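Local structure of glutamate receptor 1 (Adineta vaga, 4IO4) at residues L10-I15 with I81-I86; T87-R92 with G138-D143; I133-G138 with V176-I181. The protein probably works as a glutamate-gated ion channel, this chain being its extracellular ligand-binding domain, here occupied by a free amino acid. One frame throughout, in Å; residues are numbered along the deposited sequence. Where two conformers were deposited one is given.

From the N terminus, segment 10-15, on strand 9-14, is followed by 65 residues before 81-86 returns beside it; contact 1 closes that loop inside the first lobe and delivers D85 to the ligand. The chain continues straight into 87-92, and contact 2 closes the next loop, 45 residues long, by meeting 138-143 across the cleft between the lobes. Contact 3 opens within that loop, at 133-138, and closes beyond it at 176-181, so contacts 2 and 3 cross and share G138, whereas contact 1 precedes both. Contact 3 ties strands 134-136 and 176-180 of the second lobe together. All three contacts touch the bound serine, which is thus held by both lobes.

Contact 1: L10-I15 with I81-I86; sequences LRIGVI and IAIGDI. With SER (serine), chain C.
I12 carries CG1 anti to its carbonyl carbon (chi1 -57°), while I81 tucks CG1 between its backbone N and carbonyl carbon (chi1 63°), so that, in register on the same face of the sheet, the two side chains lie side by side, CG1 to CG1 4.0 Å. The other branch of I12, CG2, meets the tip of I83 at an angle, 4.0 Å from its CD1, and L10 CD1 adds a methyl contact with I81 CD1. Beneath these apolar chains the backbones pair in parallel: I81 N donates to R11 O, G13 N to I81 O (2.9 Å) and I83 N to G13 O (3.0 Å). G13, having no side chain, lets A82 come close, CA to CA 4.3 Å. Beyond I83 the segments part and water takes over. One molecule accepts from I15 N and lies within bonding distance of I83 O; another lies between I15 O and D85 OD1, 2.8 Å from the latter. The D85 carboxylate is also gripped by Y67, S17 and R162, while the backbone O of D85 accepts a hydrogen bond from the amino group of the bound serine (2.9 Å from SER N). The arrangement is the edge of the parallel sheet 55-60, 9-14, 81-82 in the first lobe of a periplasmic-binding-protein-like fold, whose strand 81-82 leads into the ligand cleft.

Contact 2: T87-R92 with G138-D143; sequences TVTSAR and GTAGED. With SER (serine), chain C.
T87 and A140 are the nearest backbone points, CA to CA 6.7 Å, and the two segments face each other across the interlobe cleft of the bilobed ligand-binding fold. The bound serine's carboxylate lies between them and takes bonds from both. R92, extended from CG to NE, presents the edge of its guanidinium, with the carboxylate carbon in its plane: NH1 donates almost straight to SER O (2.8 Å, 175°) and NH2 to SER OXT (2.9 Å). Each oxygen has a second donor, T87 N for SER O and A140 N for SER OXT (2.9 Å), the latter from the first turn of helix 140-149, whose dipole would probably favour the negative charge. NH1 also bonds T87 O, 22° out of the guanidinium plane, and T68 takes a bond from NH2, which fixes the group's rotation. With chi1 at -57°, T87 turns OG1 to the ligand's amino group (2.7 Å from SER N) and leaves CG2 to pack on A140 CB at 3.9 Å, an apolar touch between the lobes. T89 N-caps the short, weakly bonded helix at about 90-92, its OG1 accepting from R92 N. A water completes the crossing, 2.7 Å from T89 OG1 and hydrogen-bonded to D143 OD2.

Contact 3: I133-G138 with V176-I181; sequences IGIRIG and VSFMDI. With SER (serine), chain C.
I133 and V176 form the tightly packed end of this contact, their side chains lying alongside each other with CG2 to CG2 at 3.9 Å. Next to them G134 N donates to V176 O (2.9 Å), the one backbone bond between the segments. S177 continues the pairing with its side chain: OG, anti to the backbone N, reaches G134 O at 2.7 Å, coming from above the carbonyl plane (52° out of it). I135 CD1 comes obliquely to the F178 ring, 3.7 Å from CD2, and F202 meets the same ring edge-to-face.

The strands run 33° apart, and toward the ligand the packing gives way to water and longer reaches. F178 N, 4.2 Å from G134 O, is buried without a partner, and a water lies between the chains, accepting from R136 N and weakly from R136 NE while donating to S177 OG. R136 spans the gap by bending at chi3 (-72°). Its NH2 donates to F178 O, which lies in the guanidinium plane (3.0 Å), and its NH1 gives a longer bond to the bound serine, 3.2 Å from SER OG. D180 OD2 takes both the ligand's hydroxyl and its amino group (2.8 Å from SER N), and N105 holds the other carboxylate oxygen. A leucine in place of R136 would probably leave the F178 carbonyl without its guanidinium partner and take from the ligand hydroxyl its bond to NH1. Strands 134-136 and 176-180 thus bring R136 and D180, both L-glutamate-binding residues, to the second-lobe wall of the ionotropic-receptor amino-acid site.

Contact 1: L10-I15 with I81-I86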
ATOM      1  N   LEU A  10       5.538 -15.519  20.165  1.00 23.50           N
ATOM      2  CA  LEU A  10       6.045 -14.248  19.614  1.00 27.47           C
ATOM      3  C   LEU A  10       5.784 -13.135  20.589  1.00 25.87           C
ATOM      4  O   LEU A  10       4.674 -12.988  21.063  1.00 31.82           O
ATOM      5  CB  LEU A  10       5.369 -13.885  18.309  1.00 31.68           C
ATOM      6  CG  LEU A  10       5.515 -14.829  17.135  1.00 38.25           C
ATOM      7  CD1 LEU A  10       4.713 -14.273  15.918  1.00 34.35           C
ATOM      8  CD2 LEU A  10       6.990 -15.058  16.802  1.00 41.20           C
ATOM      9  N   ARG A  11       6.843 -12.384  20.903  1.00 26.61           N
ATOM     10  CA  ARG A  11       6.770 -11.158  21.679  1.00 26.70           C
ATOM     11  C   ARG A  11       6.370 -10.088  20.668  1.00 23.98           C
ATOM     12  O   ARG A  11       7.143  -9.773  19.748  1.00 27.07           O
ATOM     13  CB  ARG A  11       8.128 -10.820  22.314  1.00 27.71           C
ATOM     14  CG  ARG A  11       8.610 -11.826  23.404  1.00 37.21           C
ATOM     15  CD  ARG A  11      10.117 -11.615  23.725  1.00 51.40           C
ATOM     16  NE  ARG A  11      10.885 -11.653  22.481  1.00 49.00           N
ATOM     17  CZ  ARG A  11      12.029 -11.016  22.246  1.00 44.34           C
ATOM     18  NH1 ARG A  11      12.628 -10.299  23.189  1.00 43.52           N
ATOM     19  NH2 ARG A  11      12.586 -11.124  21.050  1.00 42.72           N
ATOM     20  N   ILE A  12       5.160  -9.564  20.829  1.00 27.98           N
ATOM     21  CA  ILE A  12       4.571  -8.609  19.885  1.00 26.22           C
ATOM     22  C   ILE A  12       4.521  -7.234  20.499  1.00 26.59           C
ATOM     23  O   ILE A  12       3.779  -6.991  21.457  1.00 25.88           O
ATOM     24  CB  ILE A  12       3.125  -9.054  19.519  1.00 25.05           C
ATOM     25  CG1 ILE A  12       3.163 -10.476  18.934  1.00 31.95           C
ATOM     26  CG2 ILE A  12       2.479  -8.059  18.530  1.00 24.15           C
ATOM     27  CD1 ILE A  12       1.819 -11.016  18.439  1.00 27.55           C
ATOM     28  N   GLY A  13       5.341  -6.331  19.994  1.00 26.26           N
ATOM     29  CA  GLY A  13       5.312  -4.962  20.481  1.00 27.67           C
ATOM     30  C   GLY A  13       4.092  -4.204  19.940  1.00 19.57           C
ATOM     31  O   GLY A  13       3.797  -4.243  18.757  1.00 24.00           O
ATOM     32  N   VAL A  14       3.384  -3.511  20.820  1.00 23.32           N
ATOM     33  CA  VAL A  14       2.298  -2.599  20.374  1.00 21.11           C
ATOM     34  C   VAL A  14       2.498  -1.240  21.030  1.00 26.46           C
ATOM     35  O   VAL A  14       3.250  -1.108  22.020  1.00 26.72           O
ATOM     36  CB  VAL A  14       0.900  -3.175  20.701  1.00 21.88           C
ATOM     37  CG1 VAL A  14       0.687  -4.519  20.002  1.00 23.15           C
ATOM     38  CG2 VAL A  14       0.713  -3.368  22.236  1.00 24.12           C
ATOM     39  N   ILE A  15       1.850  -0.228  20.465  1.00 26.42           N
ATOM     40  CA  ILE A  15       2.055   1.130  20.905  1.00 22.40           C
ATOM     41  C   ILE A  15       0.681   1.851  20.976  1.00 22.26           C
ATOM     42  O   ILE A  15      -0.144   1.724  20.081  1.00 25.71           O
ATOM     43  CB  ILE A  15       3.099   1.824  20.001  1.00 27.97           C
ATOM     44  CG1 ILE A  15       3.290   3.289  20.395  1.00 28.41           C
ATOM     45  CG2 ILE A  15       2.731   1.733  18.520  1.00 24.93           C
ATOM     46  CD1 ILE A  15       4.566   3.914  19.795  1.00 34.67           C
ATOM     47  N   ILE A  81       8.049  -9.239  16.656  1.00 24.03           N
ATOM     48  CA  ILE A  81       7.408  -8.386  15.654  1.00 19.66           C
ATOM     49  C   ILE A  81       6.776  -7.201  16.394  1.00 23.41           C
ATOM     50  O   ILE A  81       6.680  -7.203  17.630  1.00 24.35           O
ATOM     51  CB  ILE A  81       6.349  -9.109  14.783  1.00 19.95           C
ATOM     52  CG1 ILE A  81       5.186  -9.609  15.634  1.00 28.63           C
ATOM     53  CG2 ILE A  81       6.984 -10.287  14.046  1.00 28.11           C
ATOM     54  CD1 ILE A  81       4.076 -10.245  14.811  1.00 28.84           C
ATOM     55  N   ALA A  82       6.419  -6.164  15.653  1.00 20.51           N
ATOM     56  CA  ALA A  82       5.701  -5.031  16.217  1.00 18.76           C
ATOM     57  C   ALA A  82       4.578  -4.658  15.225  1.00 25.17           C
ATOM     58  O   ALA A  82       4.797  -4.580  14.030  1.00 24.49           O
ATOM     59  CB  ALA A  82       6.636  -3.853  16.468  1.00 23.78           C
ATOM     60  N   ILE A  83       3.385  -4.444  15.768  1.00 22.18           N
ATOM     61  CA  ILE A  83       2.192  -4.233  14.980  1.00 24.74           C
ATOM     62  C   ILE A  83       1.510  -2.985  15.473  1.00 27.12           C
ATOM     63  O   ILE A  83       1.230  -2.849  16.664  1.00 26.18           O
ATOM     64  CB  ILE A  83       1.236  -5.406  15.183  1.00 24.58           C
ATOM     65  CG1 ILE A  83       1.910  -6.733  14.828  1.00 22.72           C
ATOM     66  CG2 ILE A  83      -0.048  -5.208  14.366  1.00 28.00           C
ATOM     67  CD1 ILE A  83       0.942  -7.896  14.885  1.00 26.61           C
ATOM     68  N   GLY A  84       1.248  -2.055  14.559  1.00 23.33           N
ATOM     69  CA  GLY A  84       0.483  -0.896  14.900  1.00 20.16           C
ATOM     70  C   GLY A  84       0.343   0.009  13.682  1.00 28.98           C
ATOM     71  O   GLY A  84       0.525  -0.402  12.544  1.00 25.25           O
ATOM     72  N   ASP A  85       0.050   1.267  13.941  1.00 24.35           N
ATOM     73  CA  ASP A  85      -0.012   2.262  12.877  1.00 24.73           C
ATOM     74  C   ASP A  85       1.402   2.777  12.572  1.00 25.50           C
ATOM     75  O   ASP A  85       1.739   3.939  12.814  1.00 26.43           O
ATOM     76  CB  ASP A  85      -0.994   3.389  13.256  1.00 25.41           C
ATOM     77  CG  ASP A  85      -0.785   3.939  14.684  1.00 29.13           C
ATOM     78  OD1 ASP A  85      -0.081   3.301  15.504  1.00 25.22           O
ATOM     79  OD2 ASP A  85      -1.322   5.042  15.001  1.00 23.80           O
ATOM     80  N   ILE A  86       2.236   1.877  12.051  1.00 22.06           N
ATOM     81  CA  ILE A  86       3.656   2.110  11.888  1.00 22.07           C
ATOM     82  C   ILE A  86       3.953   2.298  10.402  1.00 24.06           C
ATOM     83  O   ILE A  86       3.790   1.384   9.586  1.00 23.61           O
ATOM     84  CB  ILE A  86       4.466   0.953  12.443  1.00 23.43           C
ATOM     85  CG1 ILE A  86       4.077   0.655  13.874  1.00 21.63           C
ATOM     86  CG2 ILE A  86       5.942   1.219  12.331  1.00 20.25           C
ATOM     87  CD1 ILE A  86       4.666  -0.723  14.396  1.00 25.26           C
TER
HETATM   88  N   SER C 301       2.577   6.417  11.532  1.00 23.09           N
HETATM   89  CA  SER C 301       3.580   7.348  12.171  1.00 20.45           C
HETATM   90  C   SER C 301       4.933   6.693  12.261  1.00 26.99           C
HETATM   91  O   SER C 301       5.064   5.441  12.087  1.00 19.98           O
HETATM   92  CB  SER C 301       3.132   7.823  13.558  1.00 26.10           C
HETATM   93  OG  SER C 301       2.094   8.780  13.458  1.00 35.79           O
HETATM   94  OXT SER C 301       5.907   7.427  12.514  1.00 22.08           O
HETATM   95  O   HOH W   1       0.076  -1.006  18.309  1.00 23.61           O
HETATM   96  O   HOH W   2      -0.850   1.434  17.391  1.00 27.50           O

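Contact 2: T87-R92 with G138-D143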
ATOM      1  N   THR A  87       4.372   3.513  10.056  1.00 23.04           N
ATOM      2  CA  THR A  87       4.655   3.867   8.689  1.00 20.17           C
ATOM      3  C   THR A  87       5.917   3.219   8.171  1.00 22.68           C
ATOM      4  O   THR A  87       6.956   3.234   8.828  1.00 21.35           O
ATOM      5  CB  THR A  87       4.738   5.409   8.568  1.00 21.63           C
ATOM      6  OG1 THR A  87       3.509   5.959   9.039  1.00 22.80           O
ATOM      7  CG2 THR A  87       5.012   5.843   7.159  1.00 22.29           C
ATOM      8  N   VAL A  88       5.822   2.625   6.983  1.00 19.59           N
ATOM      9  CA  VAL A  88       6.998   2.067   6.338  1.00 21.55           C
ATOM     10  C   VAL A  88       7.826   3.213   5.746  1.00 24.12           C
ATOM     11  O   VAL A  88       7.324   3.978   4.929  1.00 26.37           O
ATOM     12  CB  VAL A  88       6.620   1.063   5.222  1.00 24.09           C
ATOM     13  CG1 VAL A  88       7.868   0.420   4.694  1.00 23.25           C
ATOM     14  CG2 VAL A  88       5.671  -0.012   5.734  1.00 26.27           C
ATOM     15  N   THR A  89       9.075   3.362   6.174  1.00 23.46           N
ATOM     16  CA  THR A  89       9.964   4.421   5.655  1.00 23.82           C
ATOM     17  C   THR A  89      11.314   3.861   5.227  1.00 24.89           C
ATOM     18  O   THR A  89      11.738   2.807   5.698  1.00 23.58           O
ATOM     19  CB  THR A  89      10.271   5.561   6.704  1.00 26.77           C
ATOM     20  OG1 THR A  89      11.095   5.044   7.766  1.00 25.15           O
ATOM     21  CG2 THR A  89       9.001   6.105   7.301  1.00 25.22           C
ATOM     22  N   SER A  90      12.007   4.577   4.343  0.52 24.57           N
ATOM     23  CA  SER A  90      13.319   4.152   3.859  0.52 27.25           C
ATOM     24  C   SER A  90      14.322   4.005   5.011  0.52 29.70           C
ATOM     25  O   SER A  90      15.066   3.026   5.078  0.52 28.69           O
ATOM     26  CB  SER A  90      13.869   5.119   2.807  0.52 27.63           C
ATOM     27  OG  SER A  90      13.995   6.451   3.310  0.52 26.36           O
ATOM     28  N   ALA A  91      14.339   4.974   5.917  1.00 29.08           N
ATOM     29  CA  ALA A  91      15.286   4.937   7.033  1.00 30.01           C
ATOM     30  C   ALA A  91      15.028   3.727   7.947  1.00 28.21           C
ATOM     31  O   ALA A  91      15.974   3.050   8.383  1.00 27.73           O
ATOM     32  CB  ALA A  91      15.237   6.243   7.836  1.00 31.59           C
ATOM     33  N   ARG A  92      13.756   3.419   8.203  1.00 23.65           N
ATOM     34  CA  ARG A  92      13.425   2.278   9.044  1.00 21.68           C
ATOM     35  C   ARG A  92      13.775   0.954   8.344  1.00 25.17           C
ATOM     36  O   ARG A  92      14.253  -0.002   8.987  1.00 25.41           O
ATOM     37  CB  ARG A  92      11.943   2.334   9.440  1.00 19.95           C
ATOM     38  CG  ARG A  92      11.653   3.481  10.401  1.00 25.93           C
ATOM     39  CD  ARG A  92      10.164   3.748  10.522  1.00 24.17           C
ATOM     40  NE  ARG A  92       9.909   4.860  11.410  1.00 22.93           N
ATOM     41  CZ  ARG A  92       8.698   5.282  11.741  1.00 27.05           C
ATOM     42  NH1 ARG A  92       7.627   4.651  11.268  1.00 20.21           N
ATOM     43  NH2 ARG A  92       8.543   6.322  12.551  1.00 26.62           N
ATOM     44  N   GLY A 138      10.485  11.397  16.165  1.00 25.48           N
ATOM     45  CA  GLY A 138      10.538   9.969  15.914  1.00 27.25           C
ATOM     46  C   GLY A 138       9.312   9.448  15.180  1.00 24.30           C
ATOM     47  O   GLY A 138       8.903   8.310  15.375  1.00 28.41           O
ATOM     48  N   THR A 139       8.706  10.304  14.370  1.00 26.30           N
ATOM     49  CA  THR A 139       7.583   9.915  13.523  1.00 25.56           C
ATOM     50  C   THR A 139       7.877  10.271  12.093  1.00 29.68           C
ATOM     51  O   THR A 139       8.779  11.064  11.791  1.00 29.29           O
ATOM     52  CB  THR A 139       6.257  10.598  13.919  1.00 24.52           C
ATOM     53  OG1 THR A 139       6.322  12.017  13.675  1.00 25.24           O
ATOM     54  CG2 THR A 139       5.942  10.335  15.375  1.00 27.36           C
ATOM     55  N   ALA A 140       7.087   9.706  11.203  1.00 27.44           N
ATOM     56  CA  ALA A 140       7.233   9.983   9.791  1.00 26.11           C
ATOM     57  C   ALA A 140       6.910  11.440   9.495  1.00 22.76           C
ATOM     58  O   ALA A 140       7.471  12.043   8.568  1.00 27.44           O
ATOM     59  CB  ALA A 140       6.347   9.050   8.995  1.00 29.27           C
ATOM     60  N   GLY A 141       6.030  12.036  10.290  1.00 22.48           N
ATOM     61  CA  GLY A 141       5.773  13.470  10.188  1.00 24.77           C
ATOM     62  C   GLY A 141       7.018  14.347  10.362  1.00 29.86           C
ATOM     63  O   GLY A 141       7.214  15.368   9.676  1.00 22.52           O
ATOM     64  N   GLU A 142       7.875  13.958  11.286  1.00 24.09           N
ATOM     65  CA  GLU A 142       9.139  14.657  11.459  1.00 25.61           C
ATOM     66  C   GLU A 142       9.964  14.570  10.193  1.00 28.93           C
ATOM     67  O   GLU A 142      10.506  15.596   9.751  1.00 24.52           O
ATOM     68  CB  GLU A 142       9.913  14.108  12.646  1.00 24.72           C
ATOM     69  CG  GLU A 142      11.245  14.807  12.849  1.00 24.00           C
ATOM     70  CD  GLU A 142      12.124  14.260  14.001  1.00 31.69           C
ATOM     71  OE1 GLU A 142      12.019  13.087  14.432  1.00 30.63           O
ATOM     72  OE2 GLU A 142      12.978  15.038  14.485  1.00 32.75           O
ATOM     73  N   ASP A 143      10.087  13.357   9.625  1.00 27.17           N
ATOM     74  CA  ASP A 143      10.872  13.163   8.410  1.00 28.36           C
ATOM     75  C   ASP A 143      10.320  14.107   7.313  1.00 27.47           C
ATOM     76  O   ASP A 143      11.095  14.713   6.567  1.00 25.63           O
ATOM     77  CB  ASP A 143      10.798  11.721   7.863  1.00 33.82           C
ATOM     78  CG  ASP A 143      11.269  10.641   8.853  1.00 48.15           C
ATOM     79  OD1 ASP A 143      11.994  10.944   9.833  1.00 39.08           O
ATOM     80  OD2 ASP A 143      10.913   9.446   8.614  1.00 48.83           O
TER
HETATM   81  N   SER C 301       2.577   6.417  11.532  1.00 23.09           N
HETATM   82  CA  SER C 301       3.580   7.348  12.171  1.00 20.45           C
HETATM   83  C   SER C 301       4.933   6.693  12.261  1.00 26.99           C
HETATM   84  O   SER C 301       5.064   5.441  12.087  1.00 19.98           O
HETATM   85  CB  SER C 301       3.132   7.823  13.558  1.00 26.10           C
HETATM   86  OG  SER C 301       2.094   8.780  13.458  1.00 35.79           O
HETATM   87  OXT SER C 301       5.907   7.427  12.514  1.00 22.08           O
HETATM   88  O   HOH W   3      11.853   7.188   9.277  1.00 33.69           O

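Contact 3: I133-G138 with V176-I181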
ATOM      1  N   ILE A 133       4.775  25.243  14.967  1.00 28.82           N
ATOM      2  CA  ILE A 133       4.483  23.986  14.287  1.00 31.77           C
ATOM      3  C   ILE A 133       4.946  22.872  15.187  1.00 31.97           C
ATOM      4  O   ILE A 133       6.154  22.666  15.384  1.00 27.72           O
ATOM      5  CB  ILE A 133       5.202  23.914  12.938  1.00 30.88           C
ATOM      6  CG1 ILE A 133       4.807  25.119  12.096  1.00 30.23           C
ATOM      7  CG2 ILE A 133       4.857  22.623  12.222  1.00 28.47           C
ATOM      8  CD1 ILE A 133       5.555  25.248  10.760  1.00 35.47           C
ATOM      9  N   GLY A 134       3.998  22.154  15.758  1.00 27.16           N
ATOM     10  CA  GLY A 134       4.336  21.026  16.605  1.00 25.15           C
ATOM     11  C   GLY A 134       4.602  19.759  15.806  1.00 30.62           C
ATOM     12  O   GLY A 134       3.850  19.394  14.898  1.00 24.40           O
ATOM     13  N   ILE A 135       5.687  19.073  16.133  1.00 27.01           N
ATOM     14  CA  ILE A 135       6.040  17.852  15.402  1.00 24.84           C
ATOM     15  C   ILE A 135       6.455  16.809  16.386  1.00 29.68           C
ATOM     16  O   ILE A 135       7.400  17.017  17.156  1.00 25.37           O
ATOM     17  CB  ILE A 135       7.220  18.087  14.449  1.00 28.73           C
ATOM     18  CG1 ILE A 135       6.844  19.086  13.339  1.00 29.14           C
ATOM     19  CG2 ILE A 135       7.726  16.743  13.902  1.00 30.09           C
ATOM     20  CD1 ILE A 135       5.829  18.590  12.335  1.00 33.52           C
ATOM     21  N   ARG A 136       5.765  15.677  16.376  1.00 22.86           N
ATOM     22  CA  ARG A 136       6.136  14.576  17.224  1.00 21.58           C
ATOM     23  C   ARG A 136       7.467  13.975  16.756  1.00 26.71           C
ATOM     24  O   ARG A 136       7.578  13.473  15.635  1.00 26.19           O
ATOM     25  CB  ARG A 136       5.044  13.520  17.204  1.00 29.37           C
ATOM     26  CG  ARG A 136       3.814  13.847  18.035  1.00 31.15           C
ATOM     27  CD  ARG A 136       2.680  12.759  17.835  1.00 29.81           C
ATOM     28  NE  ARG A 136       2.088  12.907  16.511  1.00 36.92           N
ATOM     29  CZ  ARG A 136       1.759  11.903  15.703  1.00 33.42           C
ATOM     30  NH1 ARG A 136       1.964  10.635  16.056  1.00 28.59           N
ATOM     31  NH2 ARG A 136       1.230  12.186  14.518  1.00 33.25           N
ATOM     32  N   ILE A 137       8.473  14.011  17.609  1.00 25.75           N
ATOM     33  CA  ILE A 137       9.770  13.465  17.224  1.00 23.35           C
ATOM     34  C   ILE A 137       9.675  11.935  17.072  1.00 23.68           C
ATOM     35  O   ILE A 137       8.877  11.265  17.757  1.00 28.76           O
ATOM     36  CB  ILE A 137      10.874  13.863  18.217  1.00 39.56           C
ATOM     37  CG1 ILE A 137      10.582  13.310  19.607  1.00 42.07           C
ATOM     38  CG2 ILE A 137      11.044  15.412  18.228  1.00 34.78           C
ATOM     39  CD1 ILE A 137      11.731  13.552  20.612  1.00 57.97           C
ATOM     40  N   GLY A 138      10.485  11.397  16.165  1.00 25.48           N
ATOM     41  CA  GLY A 138      10.538   9.969  15.914  1.00 27.25           C
ATOM     42  C   GLY A 138       9.312   9.448  15.180  1.00 24.30           C
ATOM     43  O   GLY A 138       8.903   8.310  15.375  1.00 28.41           O
ATOM     44  N   VAL A 176      -0.456  24.226  14.598  1.00 33.69           N
ATOM     45  CA  VAL A 176      -0.671  23.076  13.727  1.00 27.47           C
ATOM     46  C   VAL A 176       0.220  21.926  14.122  1.00 26.99           C
ATOM     47  O   VAL A 176       1.257  22.118  14.765  1.00 27.11           O
ATOM     48  CB  VAL A 176      -0.346  23.355  12.235  1.00 30.97           C
ATOM     49  CG1 VAL A 176      -1.231  24.406  11.657  1.00 30.21           C
ATOM     50  CG2 VAL A 176       1.107  23.710  12.043  1.00 36.55           C
ATOM     51  N   SER A 177      -0.201  20.721  13.740  1.00 25.98           N
ATOM     52  CA  SER A 177       0.662  19.564  13.749  1.00 24.13           C
ATOM     53  C   SER A 177       0.266  18.649  12.583  1.00 23.95           C
ATOM     54  O   SER A 177      -0.618  18.988  11.811  1.00 26.96           O
ATOM     55  CB  SER A 177       0.561  18.782  15.053  1.00 26.12           C
ATOM     56  OG  SER A 177       1.638  17.846  15.098  1.00 29.31           O
ATOM     57  N   PHE A 178       0.940  17.512  12.472  1.00 25.78           N
ATOM     58  CA  PHE A 178       0.622  16.479  11.473  1.00 27.83           C
ATOM     59  C   PHE A 178       0.113  15.198  12.115  1.00 27.58           C
ATOM     60  O   PHE A 178       0.633  14.776  13.152  1.00 29.44           O
ATOM     61  CB  PHE A 178       1.846  16.109  10.661  1.00 24.49           C
ATOM     62  CG  PHE A 178       2.453  17.251   9.894  1.00 31.41           C
ATOM     63  CD1 PHE A 178       1.689  18.337   9.487  1.00 31.94           C
ATOM     64  CD2 PHE A 178       3.798  17.214   9.542  1.00 27.91           C
ATOM     65  CE1 PHE A 178       2.264  19.393   8.772  1.00 34.12           C
ATOM     66  CE2 PHE A 178       4.371  18.285   8.822  1.00 27.98           C
ATOM     67  CZ  PHE A 178       3.587  19.356   8.429  1.00 28.88           C
ATOM     68  N   MET A 179      -0.875  14.556  11.473  1.00 26.05           N
ATOM     69  CA  MET A 179      -1.390  13.260  11.935  1.00 26.15           C
ATOM     70  C   MET A 179      -1.698  12.370  10.743  1.00 24.53           C
ATOM     71  O   MET A 179      -2.110  12.854   9.693  1.00 29.16           O
ATOM     72  CB  MET A 179      -2.700  13.383  12.720  1.00 29.81           C
ATOM     73  CG  MET A 179      -2.572  13.740  14.170  1.00 43.21           C
ATOM     74  SD  MET A 179      -4.166  13.562  15.026  1.00 31.43           S
ATOM     75  CE  MET A 179      -4.162  11.823  15.403  1.00 29.75           C
ATOM     76  N   ASP A 180      -1.570  11.061  10.948  1.00 21.66           N
ATOM     77  CA  ASP A 180      -2.012  10.098   9.967  1.00 23.06           C
ATOM     78  C   ASP A 180      -3.493  10.267   9.812  1.00 27.27           C
ATOM     79  O   ASP A 180      -4.194  10.598  10.757  1.00 26.96           O
ATOM     80  CB  ASP A 180      -1.740   8.667  10.415  1.00 24.73           C
ATOM     81  CG  ASP A 180      -0.265   8.376  10.616  1.00 27.43           C
ATOM     82  OD1 ASP A 180       0.567   8.880   9.824  1.00 31.36           O
ATOM     83  OD2 ASP A 180       0.061   7.633  11.575  1.00 27.18           O
ATOM     84  N   ILE A 181      -3.969  10.023   8.605  1.00 26.48           N
ATOM     85  CA  ILE A 181      -5.340  10.285   8.271  1.00 26.95           C
ATOM     86  C   ILE A 181      -6.363   9.469   9.047  1.00 29.54           C
ATOM     87  O   ILE A 181      -7.388  10.010   9.470  1.00 25.79           O
ATOM     88  CB  ILE A 181      -5.552  10.108   6.759  1.00 28.85           C
ATOM     89  CG1 ILE A 181      -6.883  10.749   6.344  1.00 40.84           C
ATOM     90  CG2 ILE A 181      -5.446   8.658   6.339  1.00 31.67           C
ATOM     91  CD1 ILE A 181      -6.993  10.924   4.837  1.00 41.83           C
TER
HETATM   92  N   SER C 301       2.577   6.417  11.532  1.00 23.09           N
HETATM   93  CA  SER C 301       3.580   7.348  12.171  1.00 20.45           C
HETATM   94  C   SER C 301       4.933   6.693  12.261  1.00 26.99           C
HETATM   95  O   SER C 301       5.064   5.441  12.087  1.00 19.98           O
HETATM   96  CB  SER C 301       3.132   7.823  13.558  1.00 26.10           C
HETATM   97  OG  SER C 301       2.094   8.780  13.458  1.00 35.79           O
HETATM   98  OXT SER C 301       5.907   7.427  12.514  1.00 22.08           O
HETATM   99  O   HOH W   4       3.311  15.346  14.781  1.00 26.68           O